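Local coordinates for pyoverdine biosynthesis protein PvcB (Pseudomonas aeruginosa, PDB 4YLM) that catalyses the iron- and 2-oxoglutarate-dependent oxidation of tyrosine isonitrile, a step in the biosynthesis of paerucumarin, at residues P36-H39 / V40-P44; A45-L48 / K49-R53; A69-L72 / T73-C76; W85-G88 / A89-L93; E226-A229 / S230-C234. All coordinates share one frame; numbering follows the deposited sequence.

Contact 1: residues P36-H39 / V40-P44; sequences PGMH and VGELP
V40 turns its CG2 methyl back toward the imidazole of H39, reaching ND1 at 3.8 Å, and the two side chains run at a slant to each other. Next along the chain, G41 uses its backbone: its N donates to H39 ND1 at 3.0 Å, almost straight (168° at the hydrogen) and only 7° out of the ring plane. ND1 therefore acts as acceptor, and the bond limits rotation of a ring whose CG stands anti to the backbone N (chi1 -174°). H39 directly precedes the single 3-10 turn 40-42, in the loop that leads from strand 29-33 to helix 45-55; the ring also meets F66 edge-to-face. E42 grips H39 twice. Its N donates to H39 O at 3.1 Å, while its side chain, extended beyond CG, runs back along the chain so that OE2 accepts from H39 N at 2.8 Å, from above the carboxylate plane. A water bridges the same oxygen to G37 O, donating to OE2 at 2.6 Å. The other oxygen, OE1, forms a salt bridge with R35, and M38 CG lies 3.9 Å from OE2. L43 adds a loose apolar touch, its CD2 4.5 Å from M38 SD.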
loop_
_atom_site.group_PDB
_atom_site.type_symbol
_atom_site.label_atom_id
_atom_site.label_comp_id
_atom_site.label_asym_id
_atom_site.label_seq_id
_atom_site.Cartn_x
_atom_site.Cartn_y
_atom_site.Cartn_z
ATOM N N PRO A 36 -20.240 11.418 2.551
ATOM C CA PRO A 36 -21.621 10.954 2.701
ATOM C C PRO A 36 -21.908 9.766 1.786
ATOM O O PRO A 36 -21.578 9.820 0.601
ATOM C CB PRO A 36 -22.445 12.175 2.274
ATOM C CG PRO A 36 -21.578 13.344 2.609
ATOM C CD PRO A 36 -20.160 12.869 2.306
ATOM N N GLY A 37 -22.486 8.704 2.338
ATOM C CA GLY A 37 -22.911 7.561 1.542
ATOM C C GLY A 37 -21.806 6.594 1.125
ATOM O O GLY A 37 -22.053 5.639 0.386
ATOM N N MET A 38 -20.586 6.820 1.602
ATOM C CA MET A 38 -19.456 5.984 1.185
ATOM C C MET A 38 -19.677 4.501 1.474
ATOM O O MET A 38 -20.209 4.121 2.516
ATOM C CB MET A 38 -18.160 6.482 1.820
ATOM C CG MET A 38 -16.926 5.629 1.521
ATOM S SD MET A 38 -15.447 6.421 2.209
ATOM C CE MET A 38 -15.299 7.841 1.166
ATOM N N HIS A 39 -19.270 3.662 0.530
ATOM C CA HIS A 39 -19.456 2.214 0.613
ATOM C C HIS A 39 -18.091 1.599 0.940
ATOM O O HIS A 39 -17.072 2.172 0.580
ATOM C CB HIS A 39 -19.948 1.748 -0.761
ATOM C CG HIS A 39 -20.335 0.306 -0.835
ATOM N ND1 HIS A 39 -19.408 -0.713 -0.880
ATOM C CD2 HIS A 39 -21.551 -0.284 -0.955
ATOM C CE1 HIS A 39 -20.038 -1.872 -0.984
ATOM N NE2 HIS A 39 -21.338 -1.638 -1.035
ATOM N N VAL A 40 -18.048 0.455 1.622
ATOM C CA VAL A 40 -16.766 -0.106 2.022
ATOM C C VAL A 40 -15.851 -0.369 0.821
ATOM O O VAL A 40 -14.628 -0.313 0.947
ATOM C CB VAL A 40 -16.903 -1.430 2.808
ATOM C CG1 VAL A 40 -17.595 -1.198 4.155
ATOM C CG2 VAL A 40 -17.639 -2.448 1.983
ATOM N N GLY A 41 -16.447 -0.661 -0.333
ATOM C CA GLY A 41 -15.686 -1.041 -1.514
ATOM C C GLY A 41 -14.892 0.095 -2.135
ATOM O O GLY A 41 -13.986 -0.130 -2.937
ATOM N N GLU A 42 -15.235 1.321 -1.771
ATOM C CA GLU A 42 -14.503 2.488 -2.253
ATOM C C GLU A 42 -13.059 2.550 -1.721
ATOM O O GLU A 42 -12.199 3.165 -2.342
ATOM C CB GLU A 42 -15.286 3.774 -1.949
ATOM C CG GLU A 42 -16.652 3.791 -2.657
ATOM C CD GLU A 42 -17.507 5.011 -2.339
ATOM O OE1 GLU A 42 -17.055 6.150 -2.540
ATOM O OE2 GLU A 42 -18.656 4.821 -1.910
ATOM N N LEU A 43 -12.788 1.897 -0.594
ATOM C CA LEU A 43 -11.424 1.858 -0.057
ATOM C C LEU A 43 -10.639 0.735 -0.739
ATOM O O LEU A 43 -11.217 -0.277 -1.115
ATOM C CB LEU A 43 -11.459 1.633 1.466
ATOM C CG LEU A 43 -12.256 2.684 2.254
ATOM C CD1 LEU A 43 -12.264 2.348 3.748
ATOM C CD2 LEU A 43 -11.649 4.064 2.019
ATOM N N PRO A 44 -9.320 0.912 -0.911
ATOM C CA PRO A 44 -8.553 -0.152 -1.571
ATOM C C PRO A 44 -8.283 -1.328 -0.639
ATOM O O PRO A 44 -7.729 -1.135 0.440
ATOM C CB PRO A 44 -7.223 0.532 -1.949
ATOM C CG PRO A 44 -7.254 1.924 -1.353
ATOM C CD PRO A 44 -8.480 2.040 -0.482
HETATM O O HOH W 1 -20.926 6.052 -2.406
#

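Contact 2: residues A45-L48 / K49-R53; sequences AQWL and KGLAR
W47 spreads its indole beneath the end of L51, one helical turn further on, and the overlap is a CH-pi contact. L51 CD1 lies 3.5 Å from the centroid of the six-membered ring and 16° off its normal, so the methyl sits over the face; the shortest approach is to W47 CZ2, at 3.4 Å. Two torsions account for the meeting: the indole swings out on the side away from W47 N (chi1 176°), while CG of L51 lies beside its own N (chi1 -63°). The indole N-H is engaged in a different direction, with NE1 donating to D9 of the third subunit.

The backbone beneath is regular alpha helix. L51 N donates to W47 O at 3.1 Å, and A52 N to L48 O at 2.8 Å; the bonds from K49 to A45 and from G50 to Q46 continue the same spacing of four.

On another side of the helix Q46 and K49 meet through a water rather than directly, since Q46 OE1 and K49 NZ remain 4.0 Å apart. The water donates to OE1 at 2.5 Å and accepts from NZ at 3.1 Å. NZ also donates to F79 O, and K49 makes a cation-pi contact with the F79 ring.

These residues belong to helix 45-55, the crossover of the beta-alpha-beta unit whose parallel strands are 29-33 and 57-60: L48 and L51 pack on both strands, while K49 and A52 lie against F124 of strand 120-131.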
loop_
_atom_site.group_PDB
_atom_site.type_symbol
_atom_site.label_atom_id
_atom_site.label_comp_id
_atom_site.label_asym_id
_atom_site.label_seq_id
_atom_site.Cartn_x
_atom_site.Cartn_y
_atom_site.Cartn_z
ATOM N N ALA A 45 -8.647 -2.530 -1.072
ATOM C CA ALA A 45 -8.442 -3.748 -0.286
ATOM C C ALA A 45 -6.983 -3.972 0.106
ATOM O O ALA A 45 -6.707 -4.486 1.197
ATOM C CB ALA A 45 -8.982 -4.975 -1.040
ATOM N N GLN A 46 -6.044 -3.591 -0.766
ATOM C CA GLN A 46 -4.620 -3.792 -0.456
ATOM C C GLN A 46 -4.224 -2.957 0.762
ATOM O O GLN A 46 -3.441 -3.392 1.606
ATOM C CB GLN A 46 -3.729 -3.433 -1.655
ATOM C CG GLN A 46 -2.250 -3.823 -1.497
ATOM C CD GLN A 46 -2.059 -5.316 -1.226
ATOM O OE1 GLN A 46 -2.697 -6.161 -1.862
ATOM N NE2 GLN A 46 -1.197 -5.645 -0.261
ATOM N N TRP A 47 -4.750 -1.737 0.831
ATOM C CA TRP A 47 -4.488 -0.863 1.960
ATOM C C TRP A 47 -5.116 -1.426 3.251
ATOM O O TRP A 47 -4.480 -1.441 4.306
ATOM C CB TRP A 47 -5.034 0.527 1.646
ATOM C CG TRP A 47 -4.915 1.515 2.745
ATOM C CD1 TRP A 47 -3.771 2.123 3.191
ATOM C CD2 TRP A 47 -5.989 2.061 3.516
ATOM N NE1 TRP A 47 -4.077 3.015 4.186
ATOM C CE2 TRP A 47 -5.428 2.986 4.415
ATOM C CE3 TRP A 47 -7.374 1.862 3.526
ATOM C CZ2 TRP A 47 -6.203 3.711 5.324
ATOM C CZ3 TRP A 47 -8.149 2.587 4.435
ATOM C CH2 TRP A 47 -7.551 3.497 5.323
ATOM N N LEU A 48 -6.359 -1.884 3.162
ATOM C CA LEU A 48 -7.036 -2.467 4.317
ATOM C C LEU A 48 -6.266 -3.670 4.841
ATOM O O LEU A 48 -6.143 -3.857 6.039
ATOM C CB LEU A 48 -8.463 -2.892 3.959
ATOM C CG LEU A 48 -9.450 -1.754 3.737
ATOM C CD1 LEU A 48 -10.795 -2.303 3.237
ATOM C CD2 LEU A 48 -9.603 -0.970 5.045
ATOM N N LYS A 49 -5.748 -4.487 3.930
ATOM C CA LYS A 49 -4.992 -5.680 4.304
ATOM C C LYS A 49 -3.718 -5.311 5.089
ATOM O O LYS A 49 -3.364 -5.973 6.072
ATOM C CB LYS A 49 -4.614 -6.447 3.033
ATOM C CG LYS A 49 -4.711 -7.944 3.144
ATOM C CD LYS A 49 -4.346 -8.637 1.822
ATOM C CE LYS A 49 -5.342 -8.318 0.707
ATOM N NZ LYS A 49 -5.035 -9.137 -0.506
ATOM N N GLY A 50 -3.033 -4.260 4.641
ATOM C CA GLY A 50 -1.893 -3.723 5.369
ATOM C C GLY A 50 -2.261 -3.306 6.790
ATOM O O GLY A 50 -1.574 -3.669 7.745
ATOM N N LEU A 51 -3.344 -2.544 6.932
ATOM C CA LEU A 51 -3.801 -2.116 8.254
ATOM C C LEU A 51 -4.205 -3.307 9.133
ATOM O O LEU A 51 -3.910 -3.322 10.324
ATOM C CB LEU A 51 -4.980 -1.142 8.141
ATOM C CG LEU A 51 -4.720 0.200 7.442
ATOM C CD1 LEU A 51 -6.027 0.983 7.283
ATOM C CD2 LEU A 51 -3.653 1.016 8.181
ATOM N N ALA A 52 -4.885 -4.292 8.546
ATOM C CA ALA A 52 -5.289 -5.473 9.301
ATOM C C ALA A 52 -4.072 -6.216 9.827
ATOM O O ALA A 52 -4.093 -6.770 10.926
ATOM C CB ALA A 52 -6.172 -6.406 8.445
ATOM N N ARG A 53 -2.999 -6.229 9.050
ATOM C CA ARG A 53 -1.807 -6.935 9.487
ATOM C C ARG A 53 -1.068 -6.259 10.654
ATOM O O ARG A 53 -0.415 -6.936 11.448
ATOM C CB ARG A 53 -0.870 -7.177 8.307
ATOM C CG ARG A 53 -1.352 -8.318 7.438
ATOM C CD ARG A 53 -0.651 -8.344 6.091
ATOM N NE ARG A 53 -1.007 -9.549 5.350
ATOM C CZ ARG A 53 -1.088 -9.603 4.025
ATOM N NH1 ARG A 53 -0.836 -8.516 3.302
ATOM N NH2 ARG A 53 -1.428 -10.738 3.430
HETATM O O HOH W 2 -5.071 -6.782 -2.463
#

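Contact 3: residues A69-L72 / T73-C76; sequences AESL and TRYC
The guanidinium of R74 lies with one face over the backbone of the preceding turn, where E70 O and S71 CA both sit toward its rim. S71 CA is 3.6 Å above the plane, and NH2 is the nitrogen closest to it. The bend that lays the group back over the helix is at chi3 (-62°). The polar end is engaged from outside: NE forms a salt bridge with E191 of the second subunit, whose carboxylate also accepts a hydrogen bond from S71 OG. The Y75 ring has L72 O at its edge, near the ring plane, but its far end leads away from the preceding turn.

T73 carries the closest polar contact. OG1, beside its own backbone N (chi1 -63°), donates to A69 O at 2.7 Å, and T73 N reaches the same oxygen at 2.9 Å. The two donors come from opposite faces of the carbonyl plane, so one acceptor is held from both sides. Further along, Y75 N meets S71 O at 3.0 Å with 169° at the hydrogen. Next to it L72 CD1 touches C76 SG at 3.9 Å, an apolar pair facing V277.

Spacing of four in every backbone bond marks an alpha helix, here with T73 adding a side-chain bond to the carbonyl four residues back. Helix 69-79 packs on strand 272-286 of the beta core of this TauD-like, cupin-related oxygenase, and presents S71 and R74 to a neighbouring subunit.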
loop_
_atom_site.group_PDB
_atom_site.type_symbol
_atom_site.label_atom_id
_atom_site.label_comp_id
_atom_site.label_asym_id
_atom_site.label_seq_id
_atom_site.Cartn_x
_atom_site.Cartn_y
_atom_site.Cartn_z
ATOM N N ALA A 69 -25.459 -11.702 0.191
ATOM C CA ALA A 69 -24.284 -12.562 0.372
ATOM C C ALA A 69 -23.455 -12.672 -0.903
ATOM O O ALA A 69 -22.240 -12.880 -0.851
ATOM C CB ALA A 69 -24.691 -13.943 0.840
ATOM N N GLU A 70 -24.132 -12.555 -2.042
ATOM C CA GLU A 70 -23.495 -12.632 -3.342
ATOM C C GLU A 70 -22.569 -11.424 -3.552
ATOM O O GLU A 70 -21.449 -11.570 -4.041
ATOM C CB GLU A 70 -24.564 -12.681 -4.442
ATOM C CG GLU A 70 -25.356 -13.998 -4.528
ATOM C CD GLU A 70 -26.507 -14.136 -3.508
ATOM O OE1 GLU A 70 -26.716 -13.235 -2.664
ATOM O OE2 GLU A 70 -27.212 -15.172 -3.556
ATOM N N SER A 71 -23.052 -10.236 -3.193
ATOM C CA SER A 71 -22.262 -9.016 -3.302
ATOM C C SER A 71 -21.034 -9.099 -2.392
ATOM O O SER A 71 -19.912 -8.814 -2.816
ATOM C CB SER A 71 -23.116 -7.800 -2.941
ATOM O OG SER A 71 -22.371 -6.601 -3.077
ATOM N N LEU A 72 -21.242 -9.517 -1.146
ATOM C CA LEU A 72 -20.116 -9.719 -0.232
ATOM C C LEU A 72 -19.104 -10.679 -0.832
ATOM O O LEU A 72 -17.913 -10.444 -0.773
ATOM C CB LEU A 72 -20.593 -10.233 1.133
ATOM C CG LEU A 72 -19.540 -10.617 2.181
ATOM C CD1 LEU A 72 -18.615 -9.450 2.527
ATOM C CD2 LEU A 72 -20.230 -11.146 3.443
ATOM N N THR A 73 -19.581 -11.766 -1.419
ATOM C CA THR A 73 -18.689 -12.767 -1.986
ATOM C C THR A 73 -17.825 -12.192 -3.118
ATOM O O THR A 73 -16.615 -12.403 -3.145
ATOM C CB THR A 73 -19.502 -13.986 -2.494
ATOM O OG1 THR A 73 -20.166 -14.604 -1.387
ATOM C CG2 THR A 73 -18.602 -15.009 -3.146
ATOM N N ARG A 74 -18.444 -11.482 -4.055
ATOM C CA ARG A 74 -17.687 -10.882 -5.152
ATOM C C ARG A 74 -16.640 -9.900 -4.613
ATOM O O ARG A 74 -15.492 -9.876 -5.076
ATOM C CB ARG A 74 -18.617 -10.184 -6.156
ATOM C CG ARG A 74 -19.520 -11.142 -6.950
ATOM C CD ARG A 74 -20.284 -10.419 -8.059
ATOM N NE ARG A 74 -21.187 -9.397 -7.543
ATOM C CZ ARG A 74 -22.460 -9.614 -7.223
ATOM N NH1 ARG A 74 -22.986 -10.822 -7.378
ATOM N NH2 ARG A 74 -23.207 -8.621 -6.758
ATOM N N TYR A 75 -17.033 -9.099 -3.624
ATOM C CA TYR A 75 -16.086 -8.187 -2.997
ATOM C C TYR A 75 -14.899 -8.944 -2.432
ATOM O O TYR A 75 -13.750 -8.530 -2.612
ATOM C CB TYR A 75 -16.734 -7.366 -1.883
ATOM C CG TYR A 75 -15.713 -6.598 -1.073
ATOM C CD1 TYR A 75 -15.265 -5.349 -1.492
ATOM C CD2 TYR A 75 -15.182 -7.130 0.098
ATOM C CE1 TYR A 75 -14.325 -4.648 -0.758
ATOM C CE2 TYR A 75 -14.243 -6.436 0.834
ATOM C CZ TYR A 75 -13.814 -5.196 0.397
ATOM O OH TYR A 75 -12.869 -4.496 1.122
ATOM N N CYS A 76 -15.169 -10.046 -1.734
ATOM C CA CYS A 76 -14.089 -10.792 -1.092
ATOM C C CYS A 76 -13.160 -11.459 -2.094
ATOM O O CYS A 76 -11.966 -11.601 -1.818
ATOM C CB CYS A 76 -14.620 -11.821 -0.089
ATOM S SG CYS A 76 -15.286 -11.065 1.413
#

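Contact 4: residues W85-G88 / A89-L93; sequences WPFG and AVLEL
F87 holds its CG between the backbone N and the carbonyl carbon (chi1 55°), which swings the ring forward over the chain that follows, while L91 sends its CG anti to the backbone N (chi1 176°) and brings CB and CD1 up to the far end of the ring, the two side chains crossing at a slant. On the outer part of the ring, F87 CZ is 3.8 Å from L91 CB. Nearer the ring base, F87 CD2 approaches V90 O to 3.4 Å, an oblique approach that is neither over the face nor at the edge. One face of the ring is backed by W85, whose CB stands 3.3 Å above its plane.

The sharp reversal is a type I beta turn from W85 to G88, closed by G88 N donating to W85 O at 2.8 Å and by W85 N donating to G88 O at 2.9 Å. G88, the last residue of the turn, has a phi of 105° that, with its psi, would set a CB against F87 O.

No direct hydrogen bond links the turn with residues 89-93; instead a water donates to F87 O at 2.9 Å and accepts from V90 N at 3.2 Å. Strand 91-95 then pairs antiparallel with strand 272-286, L91 bonding through its backbone to R276. The side chain of L91 is about 7 Å from that of D114, a probable iron ligand. Across this surface contact, then, phenyl and leucine supply apolar packing, and the polar link between the two backbones is carried by solvent.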
loop_
_atom_site.group_PDB
_atom_site.type_symbol
_atom_site.label_atom_id
_atom_site.label_comp_id
_atom_site.label_asym_id
_atom_site.label_seq_id
_atom_site.Cartn_x
_atom_site.Cartn_y
_atom_site.Cartn_z
ATOM N N TRP A 85 -15.489 -23.014 1.375
ATOM C CA TRP A 85 -15.974 -24.172 2.112
ATOM C C TRP A 85 -16.957 -24.914 1.206
ATOM O O TRP A 85 -17.310 -24.420 0.137
ATOM C CB TRP A 85 -16.679 -23.723 3.389
ATOM C CG TRP A 85 -15.766 -23.186 4.455
ATOM C CD1 TRP A 85 -15.136 -21.966 4.474
ATOM C CD2 TRP A 85 -15.404 -23.843 5.675
ATOM N NE1 TRP A 85 -14.400 -21.836 5.631
ATOM C CE2 TRP A 85 -14.548 -22.974 6.381
ATOM C CE3 TRP A 85 -15.721 -25.085 6.237
ATOM C CZ2 TRP A 85 -14.000 -23.313 7.616
ATOM C CZ3 TRP A 85 -15.175 -25.417 7.462
ATOM C CH2 TRP A 85 -14.328 -24.533 8.141
ATOM N N PRO A 86 -17.415 -26.099 1.629
ATOM C CA PRO A 86 -18.432 -26.773 0.808
ATOM C C PRO A 86 -19.660 -25.893 0.580
ATOM O O PRO A 86 -20.303 -25.993 -0.470
ATOM C CB PRO A 86 -18.777 -28.005 1.638
ATOM C CG PRO A 86 -17.491 -28.309 2.363
ATOM C CD PRO A 86 -16.902 -26.965 2.703
ATOM N N PHE A 87 -19.967 -25.015 1.532
ATOM C CA PHE A 87 -21.106 -24.109 1.373
ATOM C C PHE A 87 -20.802 -22.882 0.504
ATOM O O PHE A 87 -21.678 -22.052 0.266
ATOM C CB PHE A 87 -21.653 -23.668 2.732
ATOM C CG PHE A 87 -20.619 -23.051 3.649
ATOM C CD1 PHE A 87 -20.098 -23.777 4.711
ATOM C CD2 PHE A 87 -20.191 -21.734 3.460
ATOM C CE1 PHE A 87 -19.155 -23.217 5.578
ATOM C CE2 PHE A 87 -19.245 -21.158 4.322
ATOM C CZ PHE A 87 -18.727 -21.901 5.379
ATOM N N GLY A 88 -19.566 -22.760 0.037
ATOM C CA GLY A 88 -19.182 -21.587 -0.732
ATOM C C GLY A 88 -18.319 -20.625 0.075
ATOM O O GLY A 88 -17.528 -21.057 0.901
ATOM N N ALA A 89 -18.492 -19.328 -0.147
ATOM C CA ALA A 89 -17.652 -18.315 0.485
ATOM C C ALA A 89 -18.169 -17.860 1.854
ATOM O O ALA A 89 -17.385 -17.630 2.772
ATOM C CB ALA A 89 -17.494 -17.100 -0.452
ATOM N N VAL A 90 -19.486 -17.734 1.982
ATOM C CA VAL A 90 -20.094 -17.071 3.137
ATOM C C VAL A 90 -20.755 -18.017 4.150
ATOM O O VAL A 90 -21.695 -18.756 3.821
ATOM C CB VAL A 90 -21.152 -16.051 2.674
ATOM C CG1 VAL A 90 -21.921 -15.481 3.862
ATOM C CG2 VAL A 90 -20.502 -14.938 1.867
ATOM N N LEU A 91 -20.270 -17.985 5.384
ATOM C CA LEU A 91 -20.950 -18.675 6.488
ATOM C C LEU A 91 -22.017 -17.746 7.069
ATOM O O LEU A 91 -21.709 -16.618 7.467
ATOM C CB LEU A 91 -19.945 -19.075 7.578
ATOM C CG LEU A 91 -20.552 -19.715 8.843
ATOM C CD1 LEU A 91 -21.129 -21.082 8.519
ATOM C CD2 LEU A 91 -19.520 -19.813 9.962
ATOM N N GLU A 92 -23.273 -18.199 7.090
ATOM C CA GLU A 92 -24.370 -17.411 7.662
ATOM C C GLU A 92 -24.436 -17.639 9.160
ATOM O O GLU A 92 -24.448 -18.778 9.612
ATOM C CB GLU A 92 -25.713 -17.812 7.032
ATOM C CG GLU A 92 -25.800 -17.574 5.534
ATOM C CD GLU A 92 -25.985 -16.102 5.173
ATOM O OE1 GLU A 92 -26.570 -15.335 5.974
ATOM O OE2 GLU A 92 -25.559 -15.710 4.074
ATOM N N LEU A 93 -24.483 -16.564 9.940
ATOM C CA LEU A 93 -24.527 -16.702 11.400
ATOM C C LEU A 93 -25.713 -15.910 11.904
ATOM O O LEU A 93 -25.615 -14.702 12.138
ATOM C CB LEU A 93 -23.236 -16.188 12.047
ATOM C CG LEU A 93 -21.951 -16.963 11.739
ATOM C CD1 LEU A 93 -20.718 -16.121 12.045
ATOM C CD2 LEU A 93 -21.892 -18.284 12.506
HETATM O O HOH W 3 -21.883 -19.142 0.456
#

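Contact 5: residues E226-A229 / S230-C234; sequences ELLA and SLRRC
S230 places its hydroxyl between two carbonyls of the preceding turn: OG is 2.9 Å from E226 O and equally 2.9 Å from L227 O, so the one hydroxyl proton has both oxygens within reach. The position follows from chi1 of 62°, with OG between the backbone N and the carbonyl carbon, and W161 NE1 supplies a further hydrogen bond to OG. The helical backbone bonds run alongside: S230 N reaches E226 O at 3.1 Å, and L231 N meets L227 O at 2.9 Å with 167° at the hydrogen.

Further out, the R232 chain leaves with CG beside its N and stays extended to NE, laying CG 3.3 Å from L228 O. Its NH1 comes within 4.1 Å of L228 CB, approaching obliquely, while NE forms a salt bridge with E199. R233 turns its end away to pair with E157 of helix 155-163.

The apolar side is carried by L227 and L231, which lie side by side and point the same way, their CD1 methyls 3.6 Å apart, both packed on W161. Helix 224-235 thus separates its chemistry: a buried serine hydroxyl with two carbonyls within reach and an indole N-H donating to it, leucines toward the neighbouring helix, and arginines paired with glutamates.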
loop_
_atom_site.group_PDB
_atom_site.type_symbol
_atom_site.label_atom_id
_atom_site.label_comp_id
_atom_site.label_asym_id
_atom_site.label_seq_id
_atom_site.Cartn_x
_atom_site.Cartn_y
_atom_site.Cartn_z
ATOM N N GLU A 226 -1.772 -23.519 36.579
ATOM C CA GLU A 226 -1.117 -22.220 36.534
ATOM C C GLU A 226 -0.922 -21.721 35.100
ATOM O O GLU A 226 -0.935 -20.517 34.847
ATOM C CB GLU A 226 0.223 -22.255 37.266
ATOM C CG GLU A 226 0.909 -20.890 37.335
ATOM C CD GLU A 226 -0.039 -19.777 37.782
ATOM O OE1 GLU A 226 -0.901 -20.029 38.658
ATOM O OE2 GLU A 226 0.072 -18.649 37.251
ATOM N N LEU A 227 -0.719 -22.650 34.173
ATOM C CA LEU A 227 -0.625 -22.302 32.768
ATOM C C LEU A 227 -1.924 -21.626 32.362
ATOM O O LEU A 227 -1.919 -20.508 31.836
ATOM C CB LEU A 227 -0.390 -23.555 31.919
ATOM C CG LEU A 227 -0.375 -23.351 30.399
ATOM C CD1 LEU A 227 0.797 -22.460 29.989
ATOM C CD2 LEU A 227 -0.326 -24.687 29.663
ATOM N N LEU A 228 -3.039 -22.300 32.637
ATOM C CA LEU A 228 -4.350 -21.798 32.243
ATOM C C LEU A 228 -4.689 -20.466 32.892
ATOM O O LEU A 228 -5.238 -19.577 32.243
ATOM C CB LEU A 228 -5.450 -22.816 32.547
ATOM C CG LEU A 228 -5.371 -24.159 31.820
ATOM C CD1 LEU A 228 -6.657 -24.955 32.058
ATOM C CD2 LEU A 228 -5.127 -23.960 30.327
ATOM N N ALA A 229 -4.373 -20.333 34.176
ATOM C CA ALA A 229 -4.702 -19.121 34.910
ATOM C C ALA A 229 -3.939 -17.916 34.357
ATOM O O ALA A 229 -4.490 -16.828 34.244
ATOM C CB ALA A 229 -4.399 -19.295 36.393
ATOM N N SER A 230 -2.667 -18.126 34.054
ATOM C CA SER A 230 -1.787 -17.054 33.630
ATOM C C SER A 230 -2.101 -16.657 32.190
ATOM O O SER A 230 -2.124 -15.482 31.866
ATOM C CB SER A 230 -0.328 -17.479 33.757
ATOM O OG SER A 230 -0.050 -18.588 32.922
ATOM N N LEU A 231 -2.353 -17.645 31.339
ATOM C CA LEU A 231 -2.771 -17.371 29.972
ATOM C C LEU A 231 -4.063 -16.569 29.974
ATOM O O LEU A 231 -4.173 -15.554 29.277
ATOM C CB LEU A 231 -2.909 -18.670 29.176
ATOM C CG LEU A 231 -1.579 -19.220 28.650
ATOM C CD1 LEU A 231 -1.717 -20.676 28.195
ATOM C CD2 LEU A 231 -1.031 -18.340 27.520
ATOM N N ARG A 232 -5.026 -16.990 30.794
ATOM C CA ARG A 232 -6.302 -16.285 30.879
ATOM C C ARG A 232 -6.145 -14.869 31.425
ATOM O O ARG A 232 -6.798 -13.943 30.945
ATOM C CB ARG A 232 -7.323 -17.061 31.720
ATOM C CG ARG A 232 -7.987 -18.219 30.992
ATOM C CD ARG A 232 -8.761 -19.145 31.962
ATOM N NE ARG A 232 -9.467 -20.208 31.245
ATOM C CZ ARG A 232 -9.736 -21.412 31.744
ATOM N NH1 ARG A 232 -9.362 -21.730 32.981
ATOM N NH2 ARG A 232 -10.379 -22.307 31.001
ATOM N N ARG A 233 -5.292 -14.696 32.431
ATOM C CA ARG A 233 -5.085 -13.371 33.013
ATOM C C ARG A 233 -4.600 -12.390 31.940
ATOM O O ARG A 233 -5.007 -11.234 31.906
ATOM C CB ARG A 233 -4.046 -13.424 34.136
ATOM C CG ARG A 233 -3.819 -12.084 34.817
ATOM C CD ARG A 233 -2.648 -12.118 35.809
ATOM N NE ARG A 233 -1.338 -12.227 35.164
ATOM C CZ ARG A 233 -0.647 -11.197 34.686
ATOM N NH1 ARG A 233 -1.140 -9.964 34.765
ATOM N NH2 ARG A 233 0.542 -11.394 34.127
ATOM N N CYS A 234 -3.717 -12.863 31.074
ATOM C CA CYS A 234 -3.075 -11.981 30.104
ATOM C C CYS A 234 -3.927 -11.790 28.845
ATOM O O CYS A 234 -4.024 -10.686 28.320
ATOM C CB CYS A 234 -1.677 -12.492 29.761
ATOM S SG CYS A 234 -0.494 -12.377 31.152
#

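Contacts 1, 2 and 3 converge on Y75: its CE1 lies 3.9 Å from G41 CA of contact 1, and its OH 3.7 Å from L48 CD1 of contact 2. Contacts 1 and 2 also adjoin in sequence. Contact 3 meets contact 4 through T73, whose OG1 is 3.3 Å from V90 CG2, with their centres 11 Å apart. Contact 5 lies on the opposite side of the chain's centre from the other four, its nearest atoms about 18 Å from contact 2. Contact 4 comes nearest the probable iron site, its L91 side chain about 7 Å from D114 and 9 Å from H261; R232 of contact 5 is about 11 Å from H112, between side chains.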